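Local coordinates for protein putative N-acetylmuramoyl-L-alanine amidase (Enterococcus phage phiM1EF22, PDB 7D55) that probably recognises the enterococcal cell wall, as the tetrameric cell-binding domain of a phage lysin, a putative N-acetylmuramoyl-L-alanine amidase, at residues 3-8 and 70-75; 31-36 and 74-79; 7-12 and 22-27. One frame throughout, in Å; residues are numbered along the deposited sequence.

Contact 1. Residues 3-8 and 70-75; sequences CLYERP and PWYNRL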
loop_
_atom_site.group_PDB
_atom_site.type_symbol
_atom_site.label_atom_id
_atom_site.label_comp_id
_atom_site.label_asym_id
_atom_site.label_seq_id
_atom_site.Cartn_x
_atom_site.Cartn_y
_atom_site.Cartn_z
ATOM N N CYS A 3 3.600 6.368 9.662
ATOM C CA CYS A 3 4.190 6.998 10.832
ATOM C C CYS A 3 5.655 6.616 10.909
ATOM O O CYS A 3 6.102 5.659 10.269
ATOM C CB CYS A 3 3.457 6.624 12.127
ATOM S SG CYS A 3 3.527 4.890 12.602
ATOM N N LEU A 4 6.404 7.410 11.668
ATOM C CA LEU A 4 7.731 7.048 12.143
ATOM C C LEU A 4 7.645 6.831 13.643
ATOM O O LEU A 4 6.843 7.470 14.332
ATOM C CB LEU A 4 8.734 8.170 11.872
ATOM C CG LEU A 4 9.037 8.426 10.390
ATOM C CD1 LEU A 4 9.653 9.812 10.178
ATOM C CD2 LEU A 4 9.953 7.329 9.866
ATOM N N TYR A 5 8.473 5.925 14.153
ATOM C CA TYR A 5 8.506 5.665 15.587
ATOM C C TYR A 5 9.869 5.091 15.929
ATOM O O TYR A 5 10.661 4.753 15.049
ATOM C CB TYR A 5 7.374 4.719 16.032
ATOM C CG TYR A 5 7.462 3.321 15.458
ATOM C CD1 TYR A 5 6.959 3.034 14.195
ATOM C CD2 TYR A 5 8.035 2.280 16.191
ATOM C CE1 TYR A 5 7.028 1.748 13.670
ATOM C CE2 TYR A 5 8.102 0.983 15.676
ATOM C CZ TYR A 5 7.601 0.730 14.417
ATOM O OH TYR A 5 7.678 -0.544 13.894
ATOM N N GLU A 6 10.138 4.979 17.224
ATOM C CA GLU A 6 11.372 4.366 17.689
ATOM C C GLU A 6 11.045 3.112 18.486
ATOM O O GLU A 6 10.019 3.053 19.166
ATOM C CB GLU A 6 12.148 5.345 18.568
ATOM C CG GLU A 6 12.731 6.504 17.778
ATOM C CD GLU A 6 13.339 7.571 18.665
ATOM O OE1 GLU A 6 12.890 8.729 18.607
ATOM O OE2 GLU A 6 14.263 7.259 19.422
ATOM N N ARG A 7 11.928 2.115 18.416
ATOM C CA ARG A 7 11.722 0.866 19.136
ATOM C C ARG A 7 13.076 0.227 19.423
ATOM O O ARG A 7 14.080 0.559 18.769
ATOM C CB ARG A 7 10.800 -0.088 18.354
ATOM C CG ARG A 7 11.330 -0.491 16.992
ATOM C CD ARG A 7 11.847 -1.921 17.008
ATOM N NE ARG A 7 10.755 -2.861 17.243
ATOM C CZ ARG A 7 10.697 -3.745 18.237
ATOM N NH1 ARG A 7 11.693 -3.849 19.117
ATOM N NH2 ARG A 7 9.634 -4.541 18.341
ATOM N N PRO A 8 13.154 -0.664 20.415
ATOM C CA PRO A 8 14.461 -1.205 20.818
ATOM C C PRO A 8 15.063 -2.169 19.802
ATOM O O PRO A 8 14.363 -2.890 19.078
ATOM C CB PRO A 8 14.158 -1.928 22.137
ATOM C CG PRO A 8 12.915 -1.277 22.643
ATOM C CD PRO A 8 12.106 -0.987 21.406
ATOM N N PRO A 70 4.865 -0.372 25.268
ATOM C CA PRO A 70 5.437 -0.807 23.979
ATOM C C PRO A 70 4.405 -0.924 22.862
ATOM O O PRO A 70 4.168 -2.002 22.297
ATOM C CB PRO A 70 6.079 -2.153 24.344
ATOM C CG PRO A 70 5.242 -2.671 25.487
ATOM C CD PRO A 70 4.838 -1.459 26.273
ATOM N N TRP A 71 3.814 0.218 22.498
ATOM C CA TRP A 71 2.768 0.221 21.484
ATOM C C TRP A 71 3.286 -0.251 20.134
ATOM O O TRP A 71 2.508 -0.742 19.307
ATOM C CB TRP A 71 2.186 1.624 21.376
ATOM C CG TRP A 71 1.310 1.955 22.526
ATOM C CD1 TRP A 71 1.640 2.678 23.643
ATOM C CD2 TRP A 71 -0.046 1.546 22.696
ATOM N NE1 TRP A 71 0.552 2.761 24.490
ATOM C CE2 TRP A 71 -0.492 2.072 23.927
ATOM C CE3 TRP A 71 -0.934 0.794 21.920
ATOM C CZ2 TRP A 71 -1.781 1.861 24.398
ATOM C CZ3 TRP A 71 -2.210 0.594 22.388
ATOM C CH2 TRP A 71 -2.623 1.121 23.616
ATOM N N TYR A 72 4.588 -0.101 19.885
ATOM C CA TYR A 72 5.166 -0.625 18.651
ATOM C C TYR A 72 4.943 -2.134 18.507
ATOM O O TYR A 72 4.849 -2.632 17.380
ATOM C CB TYR A 72 6.643 -0.254 18.555
ATOM C CG TYR A 72 7.407 -0.413 19.842
ATOM C CD1 TYR A 72 7.800 -1.676 20.296
ATOM C CD2 TYR A 72 7.733 0.698 20.621
ATOM C CE1 TYR A 72 8.519 -1.814 21.491
ATOM C CE2 TYR A 72 8.431 0.566 21.801
ATOM C CZ TYR A 72 8.816 -0.687 22.236
ATOM O OH TYR A 72 9.514 -0.783 23.415
ATOM N N ASN A 73 4.837 -2.871 19.625
ATOM C CA ASN A 73 4.503 -4.296 19.553
ATOM C C ASN A 73 3.169 -4.498 18.853
ATOM O O ASN A 73 3.010 -5.426 18.050
ATOM C CB ASN A 73 4.356 -4.895 20.954
ATOM C CG ASN A 73 5.673 -5.107 21.667
ATOM O OD1 ASN A 73 6.745 -5.024 21.073
ATOM N ND2 ASN A 73 5.589 -5.407 22.970
ATOM N N ARG A 74 2.184 -3.660 19.185
ATOM C CA ARG A 74 0.861 -3.772 18.586
ATOM C C ARG A 74 0.891 -3.378 17.116
ATOM O O ARG A 74 0.288 -4.058 16.273
ATOM C CB ARG A 74 -0.125 -2.883 19.341
ATOM C CG ARG A 74 -0.173 -3.138 20.843
ATOM C CD ARG A 74 -0.584 -4.566 21.153
ATOM N NE ARG A 74 -0.656 -4.808 22.589
ATOM C CZ ARG A 74 -0.920 -5.989 23.137
ATOM N NH1 ARG A 74 -1.126 -7.049 22.359
ATOM N NH2 ARG A 74 -0.971 -6.116 24.454
ATOM N N LEU A 75 1.585 -2.290 16.789
ATOM C CA LEU A 75 1.649 -1.860 15.398
ATOM C C LEU A 75 2.306 -2.924 14.530
ATOM O O LEU A 75 1.820 -3.230 13.432
ATOM C CB LEU A 75 2.420 -0.544 15.290
ATOM C CG LEU A 75 2.616 -0.047 13.857
ATOM C CD1 LEU A 75 1.249 0.078 13.187
ATOM C CD2 LEU A 75 3.354 1.275 13.876
#
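Tyr72 carries most of the packing between strand 3-8 and the first turn of helix 71-78, which lies across a face of the mixed beta-sheet, and three consecutive strand residues, Glu6 to Pro8, meet its ring. Arg7 lays CB over one face, 3.8 Å from the centroid of the Tyr72 ring and close to its normal, a CH-pi contact; the opposite face is met by Pro70 CA, from the turn leading into the helix. At the phenol end Pro8 crosses at about a right angle, with its CD 3.3 Å from Tyr72 OH, while the backbone oxygen of Glu6 approaches Tyr72 CD2. With CG held between the backbone N and the carbonyl carbon (chi1 43°), the Tyr72 ring reaches along the strand toward Pro8. The helix lies close enough for Tyr72 CB to sit 3.5 Å from Tyr5 CE2.

One turn further along, Leu75 pushes its CD2 branch between two side chains of the same strand face, 3.7 Å from Tyr5 CE1 and 3.8 Å from Cys3 SG. Cys3, Tyr5 and Arg7 alternate along the strand and all point toward the helix; the short helix axis runs at 110° to that of the strand. Ile48 of the second subunit packs on Cys3 and Leu75, so this end of the layer is also part of an interface between subunits of the tetramer.

Arg7 bends at chi2 and chi3, which brings one face of its guanidinium against Tyr72 CD1. The two planes are 52° apart, so they do not stack. NH1 donates to Pro8 O at 2.8 Å, in the carbonyl plane and on a lone pair; NH2 forms a salt bridge with Glu76, which also bonds Tyr5 OH. Strand and helix thus meet mainly through carbon, with the polar ends of Arg7 and Tyr5 directed to one carboxylate, whose negative charge they probably stabilise.

Contact 2. Residues 31-36 and 74-79; sequences VNCRRV and RLETVC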
loop_
_atom_site.group_PDB
_atom_site.type_symbol
_atom_site.label_atom_id
_atom_site.label_comp_id
_atom_site.label_asym_id
_atom_site.label_seq_id
_atom_site.Cartn_x
_atom_site.Cartn_y
_atom_site.Cartn_z
ATOM N N VAL A 31 1.312 -1.142 5.543
ATOM C CA VAL A 31 1.512 -2.500 5.055
ATOM C C VAL A 31 2.579 -3.228 5.866
ATOM O O VAL A 31 2.385 -4.369 6.290
ATOM C CB VAL A 31 1.859 -2.507 3.547
ATOM C CG1 VAL A 31 2.082 -3.927 3.059
ATOM C CG2 VAL A 31 0.774 -1.814 2.726
ATOM N N ASN A 32 3.721 -2.578 6.089
ATOM C CA ASN A 32 4.808 -3.186 6.841
ATOM C C ASN A 32 5.520 -2.110 7.649
ATOM O O ASN A 32 5.293 -0.907 7.465
ATOM C CB ASN A 32 5.790 -3.920 5.916
ATOM C CG ASN A 32 6.244 -3.068 4.742
ATOM O OD1 ASN A 32 6.605 -1.912 4.909
ATOM N ND2 ASN A 32 6.242 -3.647 3.553
ATOM N N CYS A 33 6.401 -2.557 8.547
ATOM C CA CYS A 33 7.279 -1.678 9.305
ATOM C C CYS A 33 8.715 -1.991 8.908
ATOM O O CYS A 33 9.115 -3.162 8.877
ATOM C CB CYS A 33 7.080 -1.872 10.812
ATOM S SG CYS A 33 5.471 -1.269 11.403
ATOM N N ARG A 34 9.481 -0.957 8.581
ATOM C CA ARG A 34 10.828 -1.138 8.069
ATOM C C ARG A 34 11.778 -0.242 8.838
ATOM O O ARG A 34 11.426 0.887 9.198
ATOM C CB ARG A 34 10.888 -0.768 6.591
ATOM C CG ARG A 34 12.130 -1.269 5.917
ATOM C CD ARG A 34 12.142 -0.907 4.435
ATOM N NE ARG A 34 11.122 -1.605 3.652
ATOM C CZ ARG A 34 11.268 -2.831 3.139
ATOM N NH1 ARG A 34 12.380 -3.525 3.354
ATOM N NH2 ARG A 34 10.298 -3.371 2.419
ATOM N N ARG A 35 12.982 -0.746 9.085
ATOM C CA ARG A 35 13.960 0.024 9.839
ATOM C C ARG A 35 14.490 1.196 9.024
ATOM O O ARG A 35 14.764 1.071 7.826
ATOM C CB ARG A 35 15.126 -0.854 10.273
ATOM C CG ARG A 35 16.108 -0.095 11.150
ATOM C CD ARG A 35 17.342 -0.890 11.434
ATOM N NE ARG A 35 18.264 -0.095 12.232
ATOM C CZ ARG A 35 19.482 -0.484 12.576
ATOM N NH1 ARG A 35 19.937 -1.672 12.186
ATOM N NH2 ARG A 35 20.243 0.318 13.306
ATOM N N VAL A 36 14.639 2.338 9.698
ATOM C CA VAL A 36 15.235 3.550 9.148
ATOM C C VAL A 36 16.574 3.716 9.848
ATOM O O VAL A 36 16.622 3.811 11.081
ATOM C CB VAL A 36 14.330 4.765 9.423
ATOM C CG1 VAL A 36 14.960 6.041 8.900
ATOM C CG2 VAL A 36 12.944 4.554 8.813
ATOM N N ARG A 74 2.184 -3.660 19.185
ATOM C CA ARG A 74 0.861 -3.772 18.586
ATOM C C ARG A 74 0.891 -3.378 17.116
ATOM O O ARG A 74 0.288 -4.058 16.273
ATOM C CB ARG A 74 -0.125 -2.883 19.341
ATOM C CG ARG A 74 -0.173 -3.138 20.843
ATOM C CD ARG A 74 -0.584 -4.566 21.153
ATOM N NE ARG A 74 -0.656 -4.808 22.589
ATOM C CZ ARG A 74 -0.920 -5.989 23.137
ATOM N NH1 ARG A 74 -1.126 -7.049 22.359
ATOM N NH2 ARG A 74 -0.971 -6.116 24.454
ATOM N N LEU A 75 1.585 -2.290 16.789
ATOM C CA LEU A 75 1.649 -1.860 15.398
ATOM C C LEU A 75 2.306 -2.924 14.530
ATOM O O LEU A 75 1.820 -3.230 13.432
ATOM C CB LEU A 75 2.420 -0.544 15.290
ATOM C CG LEU A 75 2.616 -0.047 13.857
ATOM C CD1 LEU A 75 1.249 0.078 13.187
ATOM C CD2 LEU A 75 3.354 1.275 13.876
ATOM N N GLU A 76 3.402 -3.510 15.016
ATOM C CA GLU A 76 4.146 -4.506 14.253
ATOM C C GLU A 76 3.416 -5.839 14.125
ATOM O O GLU A 76 3.804 -6.659 13.286
ATOM C CB GLU A 76 5.541 -4.678 14.854
ATOM C CG GLU A 76 6.387 -3.418 14.735
ATOM C CD GLU A 76 7.706 -3.493 15.498
ATOM O OE1 GLU A 76 8.009 -4.558 16.079
ATOM O OE2 GLU A 76 8.444 -2.482 15.514
ATOM N N THR A 77 2.372 -6.078 14.922
ATOM C CA THR A 77 1.526 -7.242 14.698
ATOM C C THR A 77 0.558 -7.021 13.544
ATOM O O THR A 77 0.216 -7.974 12.831
ATOM C CB THR A 77 0.746 -7.567 15.972
ATOM O OG1 THR A 77 1.668 -7.721 17.054
ATOM C CG2 THR A 77 -0.031 -8.857 15.814
ATOM N N VAL A 78 0.099 -5.788 13.352
ATOM C CA VAL A 78 -0.858 -5.510 12.291
ATOM C C VAL A 78 -0.171 -5.109 10.990
ATOM O O VAL A 78 -0.749 -5.289 9.913
ATOM C CB VAL A 78 -1.903 -4.469 12.737
ATOM C CG1 VAL A 78 -2.679 -4.977 13.945
ATOM C CG2 VAL A 78 -1.245 -3.158 13.058
ATOM N N CYS A 79 1.046 -4.565 11.075
ATOM C CA CYS A 79 1.865 -4.189 9.920
ATOM C C CYS A 79 3.223 -4.826 10.165
ATOM O O CYS A 79 4.117 -4.204 10.755
ATOM C CB CYS A 79 2.012 -2.676 9.811
ATOM S SG CYS A 79 0.465 -1.828 9.583
#
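Asn32 and Cys79 bring their CA atoms to 4.4 Å where the backbone entering strand 33-36 passes the C-terminal end of helix 71-78. The fold here is a mixed sheet with a helix laid on it, and Cys79 is the residue at which the chain leaves helical geometry: its N still donates to Leu75 O, and just beyond it the chain pairs with Cys33 as it runs into strand 81-82, outermost in this chain.

Cys33 supplies the side chain that fills this junction. Its SG lies anti to the carbonyl carbon, beside the backbone N (chi1 -69°), and from there projects toward the last helical turn. Leu75 offers its branch point, with CG 4.0 Å from Cys33 SG, and Glu76 comes alongside with its own CG 4.1 Å from the same sulfur. Beyond CG the chain of Glu76 is extended, so only its methylene part lines the thiol; the carboxylate goes on to Arg7 and Lys86 through OE1 and to Tyr5 OH through OE2.

Cys79 answers from the helix end. Its CB lies 4.1 Å from Cys33 SG, yet the two sulfurs are too far apart for a disulfide; Cys79 SG lies nearer the backbone N of Val31. Val31 O meets Cys79 CA at 3.7 Å, a backbone-to-backbone packing. Val31 starts its side chain away from the helix end and packs on Val31 of the third subunit, while Asn29 OD1 accepts from the backbone N of both Val31 and Asn32 and probably steadies the approach to the strand. The nearest polar atom to the thiol across the contact is the carbonyl oxygen of Cys79, with Cys79 O 3.3 Å from Cys33 SG.

Contact 3. Residues 7-12 and 22-27; sequences RPINSK and AWTVMF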
loop_
_atom_site.group_PDB
_atom_site.type_symbol
_atom_site.label_atom_id
_atom_site.label_comp_id
_atom_site.label_asym_id
_atom_site.label_seq_id
_atom_site.Cartn_x
_atom_site.Cartn_y
_atom_site.Cartn_z
ATOM N N ARG A 7 11.928 2.115 18.416
ATOM C CA ARG A 7 11.722 0.866 19.136
ATOM C C ARG A 7 13.076 0.227 19.423
ATOM O O ARG A 7 14.080 0.559 18.769
ATOM C CB ARG A 7 10.800 -0.088 18.354
ATOM C CG ARG A 7 11.330 -0.491 16.992
ATOM C CD ARG A 7 11.847 -1.921 17.008
ATOM N NE ARG A 7 10.755 -2.861 17.243
ATOM C CZ ARG A 7 10.697 -3.745 18.237
ATOM N NH1 ARG A 7 11.693 -3.849 19.117
ATOM N NH2 ARG A 7 9.634 -4.541 18.341
ATOM N N PRO A 8 13.154 -0.664 20.415
ATOM C CA PRO A 8 14.461 -1.205 20.818
ATOM C C PRO A 8 15.063 -2.169 19.802
ATOM O O PRO A 8 14.363 -2.890 19.078
ATOM C CB PRO A 8 14.158 -1.928 22.137
ATOM C CG PRO A 8 12.915 -1.277 22.643
ATOM C CD PRO A 8 12.106 -0.987 21.406
ATOM N N ILE A 9 16.395 -2.210 19.806
ATOM C CA ILE A 9 17.171 -3.081 18.934
ATOM C C ILE A 9 18.395 -3.544 19.710
ATOM O O ILE A 9 18.919 -2.824 20.565
ATOM C CB ILE A 9 17.557 -2.369 17.605
ATOM C CG1 ILE A 9 18.256 -3.326 16.647
ATOM C CG2 ILE A 9 18.453 -1.167 17.862
ATOM C CD1 ILE A 9 18.387 -2.777 15.239
ATOM N N ASN A 10 18.828 -4.767 19.439
ATOM C CA ASN A 10 20.066 -5.273 20.016
ATOM C C ASN A 10 21.228 -4.723 19.195
ATOM O O ASN A 10 21.362 -5.050 18.013
ATOM C CB ASN A 10 20.061 -6.798 19.969
ATOM C CG ASN A 10 21.247 -7.420 20.695
ATOM O OD1 ASN A 10 22.393 -7.001 20.522
ATOM N ND2 ASN A 10 20.977 -8.442 21.497
ATOM N N SER A 11 22.067 -3.897 19.824
ATOM C CA SER A 11 23.144 -3.227 19.098
ATOM C C SER A 11 24.234 -4.184 18.631
ATOM O O SER A 11 24.985 -3.848 17.702
ATOM C CB SER A 11 23.765 -2.135 19.968
ATOM O OG SER A 11 24.394 -2.689 21.113
ATOM N N LYS A 12 24.356 -5.357 19.252
ATOM C CA LYS A 12 25.397 -6.300 18.864
ATOM C C LYS A 12 24.948 -7.278 17.794
ATOM O O LYS A 12 25.796 -7.817 17.077
ATOM C CB LYS A 12 25.912 -7.081 20.080
ATOM C CG LYS A 12 26.509 -6.214 21.182
ATOM C CD LYS A 12 27.169 -7.074 22.256
ATOM C CE LYS A 12 26.956 -6.500 23.653
ATOM N NZ LYS A 12 27.977 -5.479 24.014
ATOM N N ALA A 22 19.675 -0.601 22.541
ATOM C CA ALA A 22 19.705 0.619 21.754
ATOM C C ALA A 22 18.335 0.810 21.115
ATOM O O ALA A 22 17.418 -0.002 21.300
ATOM C CB ALA A 22 20.870 0.601 20.749
ATOM N N TRP A 23 18.187 1.900 20.370
ATOM C CA TRP A 23 16.919 2.247 19.742
ATOM C C TRP A 23 17.147 2.503 18.265
ATOM O O TRP A 23 18.217 2.974 17.866
ATOM C CB TRP A 23 16.292 3.500 20.403
ATOM C CG TRP A 23 15.922 3.219 21.818
ATOM C CD1 TRP A 23 16.757 3.191 22.894
ATOM C CD2 TRP A 23 14.626 2.860 22.305
ATOM N NE1 TRP A 23 16.056 2.855 24.033
ATOM C CE2 TRP A 23 14.744 2.645 23.692
ATOM C CE3 TRP A 23 13.372 2.711 21.707
ATOM C CZ2 TRP A 23 13.657 2.286 24.485
ATOM C CZ3 TRP A 23 12.282 2.366 22.507
ATOM C CH2 TRP A 23 12.439 2.147 23.875
ATOM N N THR A 24 16.136 2.176 17.458
ATOM C CA THR A 24 16.138 2.503 16.044
ATOM C C THR A 24 14.811 3.133 15.645
ATOM O O THR A 24 13.752 2.823 16.200
ATOM C CB THR A 24 16.386 1.285 15.152
ATOM O OG1 THR A 24 16.481 1.710 13.781
ATOM C CG2 THR A 24 15.254 0.257 15.300
ATOM N N VAL A 25 14.892 4.047 14.682
ATOM C CA VAL A 25 13.701 4.560 14.029
ATOM C C VAL A 25 13.169 3.492 13.089
ATOM O O VAL A 25 13.938 2.711 12.512
ATOM C CB VAL A 25 14.028 5.874 13.295
ATOM C CG1 VAL A 25 12.809 6.418 12.578
ATOM C CG2 VAL A 25 14.523 6.891 14.287
ATOM N N MET A 26 11.846 3.434 12.965
ATOM C CA MET A 26 11.148 2.562 12.036
ATOM C C MET A 26 10.119 3.392 11.284
ATOM O O MET A 26 9.633 4.417 11.779
ATOM C CB MET A 26 10.383 1.449 12.770
ATOM C CG MET A 26 11.235 0.548 13.668
ATOM S SD MET A 26 12.217 -0.705 12.813
ATOM C CE MET A 26 10.928 -1.756 12.140
ATOM N N PHE A 27 9.765 2.901 10.100
ATOM C CA PHE A 27 8.808 3.536 9.205
ATOM C C PHE A 27 7.687 2.544 8.937
ATOM O O PHE A 27 7.938 1.414 8.509
ATOM C CB PHE A 27 9.494 3.908 7.886
ATOM C CG PHE A 27 8.547 4.336 6.806
ATOM C CD1 PHE A 27 7.676 5.396 7.014
ATOM C CD2 PHE A 27 8.569 3.717 5.561
ATOM C CE1 PHE A 27 6.811 5.805 6.012
ATOM C CE2 PHE A 27 7.715 4.118 4.552
ATOM C CZ PHE A 27 6.836 5.175 4.776
#
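Arg7 and Thr24 form a hydrogen-bonded antiparallel pair, and Ile9 and Ala22 form the next one, so four backbone bonds join the two arms of a beta-hairpin whose long connection spans residues 10-21. Thr24 N reaches Arg7 O at 2.9 Å, with Arg7 N returning to Thr24 O. Ile9 N meets Ala22 O at 2.9 Å, and Ala22 N lies 3.1 Å from Ile9 O. The short segments run at 124° to each other, well away from a flat antiparallel arrangement.

Between these pairs stands Pro8, opposite Trp23 in a non-hydrogen-bonded pair, a position where a residue without an N-H costs the ladder nothing. Its CA lies 3.2 Å from Ala22 O, a CA-H...O contact. The pyrrolidine ring runs beside the indole and points the same way, with Pro8 CG 3.9 Å from the centroid of the six-membered ring of Trp23, a CH-pi contact over the face. Trp23 holds CG beside its own backbone N (chi1 -65°), which turns the indole back along the neighbouring strand until CE3 is 3.4 Å from Arg7 C.

On the other face, Met26 CG packs 3.5 Å from Arg7 CG, and the CG2 methyl of Thr24 touches Ile9 CB. A second shell fixes the surroundings. Thr24 OG1 donates to Val25 O and also bonds Arg35 NE on the next strand. Past the strand end, Asn10 OD1 accepts from Lys12 N at 2.9 Å in an Asx turn, and Ser11 OG bonds Asp21 across the base of the loop. The chemistry therefore divides by kind: main-chain bonds set the register, while the Pro8-Trp23 pair packs carbon on one side and Arg7, Ile9, Ala22 and Thr24 share the other face.

Contacts 1 and 3 use one strand in two ways: residues 3-8 support a helix in contact 1, and from Arg7 onward the same strand pairs edge to edge with 22-27 in contact 3. Contact 2 returns to the helix of contact 1 one turn later and joins it to strand 33-36, two strands along the sheet from 3-9. Contacts 1 and 2 are interior, built of aromatic, aliphatic and sulfur packing, and both reach the second subunit. Contact 3, governed by backbone hydrogen bonds, runs from buried Arg7 to an exposed turn. Glu76 ties all three together through its salt bridge with Arg7 and its hydrogen bond with Tyr5.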